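Local coordinates for high affinity transport system protein p37 (PDB 3EKI) that binds thiamine diphosphate outside the cell membrane as the putative substrate-binding lipoprotein of a high-affinity transport system, at residues F214-I219 against I336-I341. Numbering follows the deposited sequence.
Sequences FYRGMI and IVTNPI. With TPP (thiamine diphosphate), chain B.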
loop_
_atom_site.group_PDB
_atom_site.type_symbol
_atom_site.label_atom_id
_atom_site.label_comp_id
_atom_site.label_asym_id
_atom_site.label_seq_id
_atom_site.Cartn_x
_atom_site.Cartn_y
_atom_site.Cartn_z
ATOM N N PHE A 214 0.998 -6.400 6.786
ATOM C CA PHE A 214 1.618 -5.088 6.885
ATOM C C PHE A 214 2.300 -4.713 5.575
ATOM O O PHE A 214 2.531 -5.570 4.711
ATOM C CB PHE A 214 2.648 -5.111 8.013
ATOM C CG PHE A 214 3.830 -6.028 7.705
ATOM C CD1 PHE A 214 5.018 -5.610 7.118
ATOM C CD2 PHE A 214 3.736 -7.376 8.013
ATOM C CE1 PHE A 214 6.030 -6.494 6.807
ATOM C CE2 PHE A 214 4.737 -8.269 7.730
ATOM C CZ PHE A 214 5.888 -7.826 7.138
ATOM N N TYR A 215 2.730 -3.468 5.446
ATOM C CA TYR A 215 3.657 -3.029 4.415
ATOM C C TYR A 215 4.465 -1.890 5.047
ATOM O O TYR A 215 4.188 -1.409 6.154
ATOM C CB TYR A 215 3.014 -2.621 3.095
ATOM C CG TYR A 215 2.295 -1.290 3.116
ATOM C CD1 TYR A 215 1.263 -1.038 4.019
ATOM C CD2 TYR A 215 2.631 -0.275 2.241
ATOM C CE1 TYR A 215 0.598 0.169 4.042
ATOM C CE2 TYR A 215 1.993 0.940 2.253
ATOM C CZ TYR A 215 0.975 1.162 3.152
ATOM O OH TYR A 215 0.349 2.380 3.165
ATOM N N ARG A 216 5.488 -1.474 4.325
ATOM C CA ARG A 216 6.359 -0.386 4.740
ATOM C C ARG A 216 6.593 0.597 3.601
ATOM O O ARG A 216 6.318 0.319 2.431
ATOM C CB ARG A 216 7.739 -0.906 5.158
ATOM C CG ARG A 216 7.737 -2.002 6.199
ATOM C CD ARG A 216 9.186 -2.455 6.423
ATOM N NE ARG A 216 9.169 -3.685 7.180
ATOM C CZ ARG A 216 9.206 -3.844 8.488
ATOM N NH1 ARG A 216 9.272 -2.777 9.285
ATOM N NH2 ARG A 216 9.178 -5.084 8.968
ATOM N N GLY A 217 7.139 1.767 3.909
ATOM C CA GLY A 217 7.747 2.642 2.952
ATOM C C GLY A 217 9.264 2.372 2.911
ATOM O O GLY A 217 9.765 1.499 3.617
ATOM N N MET A 218 9.905 3.138 2.039
ATOM C CA MET A 218 11.367 3.013 1.954
ATOM C C MET A 218 11.945 4.321 1.462
ATOM O O MET A 218 11.266 5.115 0.819
ATOM C CB MET A 218 11.767 1.883 1.033
ATOM C CG MET A 218 11.420 2.065 -0.420
ATOM S SD MET A 218 11.922 0.666 -1.430
ATOM C CE MET A 218 13.694 0.835 -1.398
ATOM N N ILE A 219 13.212 4.542 1.774
ATOM C CA ILE A 219 13.936 5.702 1.298
ATOM C C ILE A 219 15.044 5.234 0.338
ATOM O O ILE A 219 15.838 4.416 0.777
ATOM C CB ILE A 219 14.559 6.510 2.451
ATOM C CG1 ILE A 219 13.496 6.998 3.446
ATOM C CG2 ILE A 219 15.401 7.666 1.938
ATOM C CD1 ILE A 219 13.977 7.708 4.675
ATOM N N ILE A 336 17.101 2.817 3.681
ATOM C CA ILE A 336 16.461 2.273 4.854
ATOM C C ILE A 336 14.970 2.095 4.536
ATOM O O ILE A 336 14.475 2.834 3.680
ATOM C CB ILE A 336 16.647 3.170 6.086
ATOM C CG1 ILE A 336 16.284 2.533 7.422
ATOM C CG2 ILE A 336 15.927 4.496 5.900
ATOM C CD1 ILE A 336 16.787 3.277 8.635
ATOM N N VAL A 337 14.341 1.118 5.173
ATOM C CA VAL A 337 12.873 1.036 5.050
ATOM C C VAL A 337 12.236 1.692 6.267
ATOM O O VAL A 337 12.920 2.241 7.146
ATOM C CB VAL A 337 12.360 -0.390 4.859
ATOM C CG1 VAL A 337 13.004 -0.932 3.570
ATOM C CG2 VAL A 337 12.611 -1.305 6.028
ATOM N N THR A 338 10.915 1.662 6.367
ATOM C CA THR A 338 10.244 2.291 7.497
ATOM C C THR A 338 9.659 1.251 8.446
ATOM O O THR A 338 9.790 0.053 8.255
ATOM C CB THR A 338 9.108 3.222 7.051
ATOM O OG1 THR A 338 7.988 2.428 6.572
ATOM C CG2 THR A 338 9.511 4.144 5.909
ATOM N N ASN A 339 8.991 1.739 9.491
ATOM C CA ASN A 339 8.201 0.937 10.403
ATOM C C ASN A 339 6.962 0.458 9.633
ATOM O O ASN A 339 6.610 1.056 8.624
ATOM C CB ASN A 339 7.813 1.726 11.640
ATOM C CG ASN A 339 8.974 2.195 12.491
ATOM O OD1 ASN A 339 10.005 1.537 12.550
ATOM N ND2 ASN A 339 8.779 3.334 13.147
ATOM N N PRO A 340 6.390 -0.642 10.103
ATOM C CA PRO A 340 5.273 -1.257 9.370
ATOM C C PRO A 340 3.882 -0.827 9.808
ATOM O O PRO A 340 3.659 -0.576 10.994
ATOM C CB PRO A 340 5.501 -2.710 9.762
ATOM C CG PRO A 340 5.936 -2.639 11.191
ATOM C CD PRO A 340 6.773 -1.386 11.296
ATOM N N ILE A 341 2.974 -0.776 8.817
ATOM C CA ILE A 341 1.560 -0.491 9.152
ATOM C C ILE A 341 0.666 -1.476 8.425
ATOM O O ILE A 341 1.114 -2.169 7.510
ATOM C CB ILE A 341 1.167 0.946 8.792
ATOM C CG1 ILE A 341 1.228 1.276 7.308
ATOM C CG2 ILE A 341 2.011 1.919 9.618
ATOM C CD1 ILE A 341 0.669 2.634 6.929
HETATM N "N1'" TPP B . 0.982 -5.087 -5.375
HETATM C "C2'" TPP B . 0.345 -4.964 -6.565
HETATM C CM2 TPP B . 0.208 -6.202 -7.457
HETATM N "N3'" TPP B . -0.170 -3.783 -6.950
HETATM C "C4'" TPP B . -0.131 -2.729 -6.092
HETATM N "N4'" TPP B . -0.724 -1.591 -6.460
HETATM C "C5'" TPP B . 0.574 -2.816 -4.883
HETATM C "C6'" TPP B . 1.135 -4.046 -4.561
HETATM C "C7'" TPP B . 0.761 -1.664 -3.885
HETATM N N3 TPP B . -0.290 -1.521 -2.861
HETATM C C2 TPP B . -1.572 -1.844 -3.030
HETATM S S1 TPP B . -2.448 -1.537 -1.549
HETATM C C5 TPP B . -1.017 -0.937 -0.746
HETATM C C4 TPP B . 0.006 -0.910 -1.675
HETATM C CM4 TPP B . 1.471 -0.647 -1.262
HETATM C C6 TPP B . -0.999 -0.364 0.675
HETATM C C7 TPP B . -1.602 1.044 0.694
HETATM O O7 TPP B . -0.769 1.921 -0.092
HETATM P PA TPP B . -1.253 3.280 -0.760
HETATM O O1A TPP B . -0.225 3.713 -1.737
HETATM O O2A TPP B . -2.636 3.122 -1.326
HETATM O O3A TPP B . -1.461 4.330 0.399
HETATM P PB TPP B . -0.345 5.302 1.022
HETATM O O1B TPP B . 0.739 4.492 1.664
HETATM O O2B TPP B . -1.151 6.157 2.079
HETATM O O3B TPP B . 0.172 6.310 -0.091
#
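The Arg216 guanidinium has Pro340 CB over one face, 3.8 Å above the plane and offset toward the rim, with the rest of the proline ring reaching past NH1. At its edge lies Thr338 O, only 8° out of the guanidinium plane; NH1 donates to this oxygen over 3.1 Å, within the carbonyl plane. An extended chain from CG to NE carries the group there, with Arg216 CD passing Val337 CG2. Outside the pair, NE forms a salt bridge with Asp155 and NH1 also bonds Lys160 O, so several partners fix the plane's rotation.

The Tyr215 ring takes thiamine diphosphate C6 on one face, 3.5 Å above the plane, while Ile341 CG1 approaches CE1 obliquely at 3.5 Å. At the ring's edge, OH donates to O1B of the terminal phosphate (2.6 Å).

Tyr215 and Ile341 exchange N-H and C=O in an isolated antiparallel bridge. After a one-residue register shift come the non-hydrogen-bonded pair Met218–Val337 and the hydrogen-bonded pair Ile219–Ile336, where Ile219 N donates to Ile336 O (2.9 Å). Thr338 spans the irregularity. Its OG1 lies between the backbone N and the carbonyl carbon (chi1 72°), within reach of Gly217 N (2.9 Å), and donates to Asn339 O; Thr338 N donates to Gly217 O from 50° out of the carbonyl plane, off the lone-pair directions.

The contact thus joins edge strand 331-337 to 217-223 in a mixed sheet of this periplasmic-binding-protein clan member and continues to the pocket. There, the N-H and C=O of Tyr215, both bonded to Ile341, anchor the residue whose hydroxyl binds the diphosphate, and the buried Arg216 charge is met by Asp155 and carbonyl oxygens.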